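Local coordinates for pesticidal crystal protein Cry2Aa (Bacillus thuringiensis serovar kurstaki, PDB 1I5P), which binds to midgut epithelial cells of dipteran and lepidopteran larvae and brings about their colloid-osmotic lysis, at residues T556-I561 with V565-N570; F262-L267 with F587-I592. All coordinates share one frame; numbering follows the deposited sequence.

Contact 1 of 2, residues T556-I561 with V565-N570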
loop_
_atom_site.group_PDB
_atom_site.type_symbol
_atom_site.label_atom_id
_atom_site.label_comp_id
_atom_site.label_asym_id
_atom_site.label_seq_id
_atom_site.Cartn_x
_atom_site.Cartn_y
_atom_site.Cartn_z
ATOM N N THR A 556 28.048 -3.693 0.656
ATOM C CA THR A 556 28.320 -4.306 1.946
ATOM C C THR A 556 27.326 -3.784 2.971
ATOM O O THR A 556 27.132 -2.574 3.105
ATOM C CB THR A 556 29.748 -3.988 2.428
ATOM O OG1 THR A 556 30.691 -4.463 1.460
ATOM C CG2 THR A 556 30.023 -4.665 3.771
ATOM N N ILE A 557 26.698 -4.702 3.695
ATOM C CA ILE A 557 25.722 -4.328 4.703
ATOM C C ILE A 557 26.264 -4.532 6.113
ATOM O O ILE A 557 26.778 -5.599 6.444
ATOM C CB ILE A 557 24.425 -5.155 4.560
ATOM C CG1 ILE A 557 23.871 -5.034 3.140
ATOM C CG2 ILE A 557 23.380 -4.655 5.548
ATOM C CD1 ILE A 557 22.664 -5.909 2.883
ATOM N N ARG A 558 26.151 -3.494 6.934
ATOM C CA ARG A 558 26.596 -3.555 8.321
ATOM C C ARG A 558 25.413 -3.216 9.218
ATOM O O ARG A 558 24.939 -2.078 9.248
ATOM C CB ARG A 558 27.745 -2.574 8.569
ATOM C CG ARG A 558 29.081 -3.024 7.976
ATOM C CD ARG A 558 30.180 -2.002 8.240
ATOM N NE ARG A 558 31.503 -2.506 7.870
ATOM C CZ ARG A 558 31.924 -2.687 6.622
ATOM N NH1 ARG A 558 31.129 -2.403 5.598
ATOM N NH2 ARG A 558 33.146 -3.154 6.400
ATOM N N VAL A 559 24.931 -4.222 9.935
ATOM C CA VAL A 559 23.795 -4.047 10.822
ATOM C C VAL A 559 24.247 -4.032 12.274
ATOM O O VAL A 559 24.961 -4.925 12.723
ATOM C CB VAL A 559 22.763 -5.181 10.628
ATOM C CG1 VAL A 559 21.582 -4.975 11.560
ATOM C CG2 VAL A 559 22.303 -5.216 9.180
ATOM N N THR A 560 23.828 -3.005 12.999
ATOM C CA THR A 560 24.181 -2.882 14.399
ATOM C C THR A 560 22.909 -2.864 15.229
ATOM O O THR A 560 22.044 -1.999 15.056
ATOM C CB THR A 560 24.989 -1.600 14.662
ATOM O OG1 THR A 560 26.136 -1.583 13.803
ATOM C CG2 THR A 560 25.460 -1.552 16.109
ATOM N N ILE A 561 22.804 -3.839 16.125
ATOM C CA ILE A 561 21.654 -3.973 17.001
ATOM C C ILE A 561 22.054 -4.858 18.183
ATOM O O ILE A 561 22.785 -5.832 18.010
ATOM C CB ILE A 561 20.465 -4.603 16.233
ATOM C CG1 ILE A 561 19.236 -4.689 17.137
ATOM C CG2 ILE A 561 20.859 -5.971 15.682
ATOM C CD1 ILE A 561 17.966 -5.046 16.385
ATOM N N VAL A 565 27.340 -6.369 15.818
ATOM C CA VAL A 565 27.550 -5.829 14.482
ATOM C C VAL A 565 27.630 -6.964 13.472
ATOM O O VAL A 565 28.566 -7.761 13.501
ATOM C CB VAL A 565 28.857 -5.018 14.397
ATOM C CG1 VAL A 565 28.964 -4.351 13.032
ATOM C CG2 VAL A 565 28.898 -3.982 15.505
ATOM N N TYR A 566 26.644 -7.045 12.587
ATOM C CA TYR A 566 26.639 -8.086 11.569
ATOM C C TYR A 566 27.072 -7.484 10.241
ATOM O O TYR A 566 26.559 -6.447 9.822
ATOM C CB TYR A 566 25.246 -8.699 11.417
ATOM C CG TYR A 566 24.669 -9.270 12.689
ATOM C CD1 TYR A 566 24.023 -8.452 13.614
ATOM C CD2 TYR A 566 24.758 -10.632 12.964
ATOM C CE1 TYR A 566 23.472 -8.977 14.782
ATOM C CE2 TYR A 566 24.213 -11.170 14.131
ATOM C CZ TYR A 566 23.573 -10.337 15.030
ATOM O OH TYR A 566 23.039 -10.869 16.178
ATOM N N THR A 567 28.015 -8.144 9.580
ATOM C CA THR A 567 28.513 -7.663 8.301
ATOM C C THR A 567 28.279 -8.679 7.191
ATOM O O THR A 567 28.706 -9.828 7.284
ATOM C CB THR A 567 30.020 -7.352 8.380
ATOM O OG1 THR A 567 30.261 -6.429 9.446
ATOM C CG2 THR A 567 30.511 -6.746 7.075
ATOM N N VAL A 568 27.582 -8.252 6.145
ATOM C CA VAL A 568 27.316 -9.123 5.008
ATOM C C VAL A 568 27.977 -8.492 3.796
ATOM O O VAL A 568 27.533 -7.455 3.301
ATOM C CB VAL A 568 25.809 -9.276 4.743
ATOM C CG1 VAL A 568 25.585 -10.245 3.595
ATOM C CG2 VAL A 568 25.113 -9.771 6.002
ATOM N N SER A 569 29.049 -9.124 3.329
ATOM C CA SER A 569 29.803 -8.619 2.188
ATOM C C SER A 569 29.402 -9.252 0.869
ATOM O O SER A 569 28.777 -10.308 0.829
ATOM C CB SER A 569 31.299 -8.849 2.412
ATOM O OG SER A 569 31.722 -8.275 3.632
ATOM N N ASN A 570 29.780 -8.590 -0.216
ATOM C CA ASN A 570 29.494 -9.074 -1.554
ATOM C C ASN A 570 28.005 -9.270 -1.791
ATOM O O ASN A 570 27.586 -10.248 -2.408
ATOM C CB ASN A 570 30.242 -10.386 -1.801
ATOM C CG ASN A 570 31.738 -10.243 -1.601
ATOM O OD1 ASN A 570 32.365 -9.339 -2.154
ATOM N ND2 ASN A 570 32.318 -11.138 -0.807
#

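Contact 2 of 2, residues F262-L267 with F587-I592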
loop_
_atom_site.group_PDB
_atom_site.type_symbol
_atom_site.label_atom_id
_atom_site.label_comp_id
_atom_site.label_asym_id
_atom_site.label_seq_id
_atom_site.Cartn_x
_atom_site.Cartn_y
_atom_site.Cartn_z
ATOM N N PHE A 262 4.823 -15.402 0.674
ATOM C CA PHE A 262 4.203 -16.698 0.957
ATOM C C PHE A 262 5.269 -17.651 1.501
ATOM O O PHE A 262 4.966 -18.602 2.222
ATOM C CB PHE A 262 3.598 -17.306 -0.314
ATOM C CG PHE A 262 2.164 -16.907 -0.582
ATOM C CD1 PHE A 262 1.462 -17.499 -1.628
ATOM C CD2 PHE A 262 1.508 -15.975 0.215
ATOM C CE1 PHE A 262 0.131 -17.173 -1.877
ATOM C CE2 PHE A 262 0.176 -15.642 -0.022
ATOM C CZ PHE A 262 -0.517 -16.241 -1.069
ATOM N N LYS A 263 6.521 -17.387 1.141
ATOM C CA LYS A 263 7.648 -18.205 1.580
ATOM C C LYS A 263 7.862 -18.080 3.092
ATOM O O LYS A 263 8.652 -18.819 3.676
ATOM C CB LYS A 263 8.927 -17.778 0.847
ATOM C CG LYS A 263 9.492 -16.450 1.357
ATOM C CD LYS A 263 10.305 -15.661 0.322
ATOM C CE LYS A 263 11.742 -16.123 0.184
ATOM N NZ LYS A 263 12.555 -15.057 -0.480
ATOM N N TYR A 264 7.169 -17.134 3.719
ATOM C CA TYR A 264 7.289 -16.933 5.164
ATOM C C TYR A 264 6.029 -17.330 5.923
ATOM O O TYR A 264 4.929 -17.348 5.369
ATOM C CB TYR A 264 7.607 -15.464 5.482
ATOM C CG TYR A 264 8.972 -15.002 5.026
ATOM C CD1 TYR A 264 9.111 -14.143 3.937
ATOM C CD2 TYR A 264 10.131 -15.455 5.664
ATOM C CE1 TYR A 264 10.374 -13.747 3.485
ATOM C CE2 TYR A 264 11.395 -15.070 5.218
ATOM C CZ TYR A 264 11.509 -14.220 4.130
ATOM O OH TYR A 264 12.756 -13.882 3.663
ATOM N N GLN A 265 6.200 -17.652 7.201
ATOM C CA GLN A 265 5.088 -18.009 8.069
ATOM C C GLN A 265 5.195 -17.167 9.321
ATOM O O GLN A 265 6.296 -16.873 9.788
ATOM C CB GLN A 265 5.134 -19.483 8.475
ATOM C CG GLN A 265 4.848 -20.459 7.346
ATOM C CD GLN A 265 4.939 -21.899 7.816
ATOM O OE1 GLN A 265 3.946 -22.492 8.245
ATOM N NE2 GLN A 265 6.137 -22.465 7.747
ATOM N N SER A 266 4.047 -16.790 9.868
ATOM C CA SER A 266 4.000 -15.998 11.086
ATOM C C SER A 266 4.766 -14.692 10.878
ATOM O O SER A 266 5.639 -14.328 11.668
ATOM C CB SER A 266 4.611 -16.802 12.240
ATOM O OG SER A 266 4.231 -16.279 13.496
ATOM N N LEU A 267 4.436 -13.997 9.795
ATOM C CA LEU A 267 5.069 -12.728 9.473
ATOM C C LEU A 267 3.990 -11.669 9.306
ATOM O O LEU A 267 3.246 -11.669 8.320
ATOM C CB LEU A 267 5.860 -12.841 8.174
ATOM C CG LEU A 267 6.513 -11.533 7.730
ATOM C CD1 LEU A 267 7.478 -11.064 8.810
ATOM C CD2 LEU A 267 7.235 -11.731 6.411
ATOM N N PHE A 587 15.084 -8.079 -5.949
ATOM C CA PHE A 587 15.265 -8.395 -4.547
ATOM C C PHE A 587 15.796 -9.777 -4.218
ATOM O O PHE A 587 15.694 -10.727 -4.997
ATOM C CB PHE A 587 13.954 -8.138 -3.779
ATOM C CG PHE A 587 13.062 -9.349 -3.640
ATOM C CD1 PHE A 587 13.329 -10.329 -2.683
ATOM C CD2 PHE A 587 11.937 -9.496 -4.445
ATOM C CE1 PHE A 587 12.489 -11.431 -2.531
ATOM C CE2 PHE A 587 11.089 -10.598 -4.302
ATOM C CZ PHE A 587 11.366 -11.564 -3.343
ATOM N N SER A 588 16.381 -9.850 -3.031
ATOM C CA SER A 588 16.907 -11.075 -2.471
ATOM C C SER A 588 16.798 -10.854 -0.974
ATOM O O SER A 588 17.010 -9.739 -0.497
ATOM C CB SER A 588 18.367 -11.282 -2.857
ATOM O OG SER A 588 18.827 -12.520 -2.344
ATOM N N ASP A 589 16.449 -11.898 -0.234
ATOM C CA ASP A 589 16.333 -11.778 1.212
ATOM C C ASP A 589 17.644 -12.196 1.856
ATOM O O ASP A 589 18.053 -13.347 1.756
ATOM C CB ASP A 589 15.180 -12.643 1.728
ATOM C CG ASP A 589 13.832 -12.159 1.236
ATOM O OD1 ASP A 589 13.734 -10.968 0.876
ATOM O OD2 ASP A 589 12.874 -12.959 1.218
ATOM N N ILE A 590 18.301 -11.241 2.502
ATOM C CA ILE A 590 19.574 -11.502 3.154
ATOM C C ILE A 590 19.376 -11.836 4.624
ATOM O O ILE A 590 18.817 -11.039 5.384
ATOM C CB ILE A 590 20.510 -10.286 3.087
ATOM C CG1 ILE A 590 20.478 -9.652 1.693
ATOM C CG2 ILE A 590 21.919 -10.716 3.469
ATOM C CD1 ILE A 590 20.948 -10.567 0.569
ATOM N N ASN A 591 19.836 -13.018 5.022
ATOM C CA ASN A 591 19.730 -13.444 6.412
ATOM C C ASN A 591 20.872 -12.767 7.168
ATOM O O ASN A 591 22.039 -13.132 7.020
ATOM C CB ASN A 591 19.839 -14.972 6.500
ATOM C CG ASN A 591 19.554 -15.511 7.901
ATOM O OD1 ASN A 591 19.325 -16.709 8.082
ATOM N ND2 ASN A 591 19.572 -14.632 8.893
ATOM N N ILE A 592 20.529 -11.757 7.962
ATOM C CA ILE A 592 21.522 -11.017 8.730
ATOM C C ILE A 592 21.945 -11.777 9.979
ATOM O O ILE A 592 23.123 -11.823 10.320
ATOM C CB ILE A 592 20.982 -9.639 9.156
ATOM C CG1 ILE A 592 20.518 -8.856 7.923
ATOM C CG2 ILE A 592 22.060 -8.871 9.896
ATOM C CD1 ILE A 592 21.589 -8.682 6.859
HETATM O O HOH W 1 15.692 -14.809 -1.030
#

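Contact 1 of 2, residues T556-I561 with V565-N570
The carbonyl oxygen of V559 takes the backbone N-H of Y566 at 2.7 Å (V559 O to Y566 N), and it lies in addition 3.3 Å from V565 CA in a CA-H...O contact. V559 N returns a bond to Y566 O, so V559 and Y566 form a hydrogen-bonded antiparallel pair. I557 and V568 make the next such pair, and between them R558 faces T567 as a non-hydrogen-bonded pair, the regular alternation of antiparallel strands, here the two arms of a beta hairpin joined by a short turn. One member departs a little from the rest: I557 N meets V568 O at 2.9 Å, but the donor stands 25° out of the carbonyl plane.

The two faces of the hairpin differ in character. On one, R558 and T567 run side by side in the same direction; the arginine CG lies 3.9 Å from T567 OG1, and the methyl CG2 of the threonine sits over one face of the guanidinium group. The same face carries T560, whose OG1 lies 4.0 Å from each of the methyls CG1 and CG2 of V565. The other face holds I557, V559, V568 and Y566. With CG anti to its carbonyl carbon (chi1 -57°), the tyrosine ring extends along the hairpin, and I561 CG2 reaches its edge at CE1, 4.1 Å away. The phenolic OH bonds to R564.

The hairpin belongs to one sheet of the C-terminal jelly-roll beta sandwich of this delta-endotoxin. Strand 555-561 is flanked on its other side by strand 602-610, through backbone bonds of T556, R558 and T560, while T556 OG1 bonds to N612. The apolar face packs on the other sheet: V568 on I590 and V559 and Y566 on I592 of strand 585-597, with I557 against L547 of strand 541-550.

Contact 2 of 2, residues F262-L267 with F587-I592
D589, K263 and Y264 supply most of the surface buried here, and they meet at one carboxylate oxygen. OD2 of D589 receives the ammonium of K263 at 2.7 Å (NZ to OD2) as a salt bridge and the phenol of Y264 at 2.6 Å (OH to OD2) as a hydrogen bond. Both donors stand about 50° out of the carboxylate plane, and they come from opposite faces, clasping the oxygen between them.

The lysine and tyrosine are neighbours in the loop after helix 238-259, and both reach D589 on the strand. K263 starts with CG between its backbone N and carbonyl carbon (chi1 74°), which brings K263 CG 3.4 Å above the plane of the Y264 ring, near its rim; the chain then bends at chi3 to deliver NZ. The tyrosine ring and the carboxylate are turned 38° apart, and OD2 lies close to the ring plane at its edge. A water also accepts from both K263 NZ and the backbone N of D589, adding a second, indirect link. F587 approaches NZ with the edge of its ring.

Further charges complete the network: R548 makes a salt bridge to D589 OD1, and D578 makes one to K263 NZ. Two acids and two bases thus meet here, consistent with D589 being ionised and its charge largely balanced at the junction of loop and sandwich.

How the contacts relate
From the N terminus, the chain builds the helical bundle, leaves it after helix 238-259 and enters loop 262-267. It then runs through the beta prism and into the C-terminal beta sandwich before strand 585-597 closes contact 2 across 319 intervening residues. Contact 1 is nested within that long loop and closes a short one of its own, with three residues between its segments. Contact 2 thus ties the end of the helical domain to the sandwich, whereas contact 1 lies wholly within the sandwich. Their centres are about 17 Å apart, yet they touch, because strand 585-597, which carries one side of contact 2, also lies against the hairpin of contact 1.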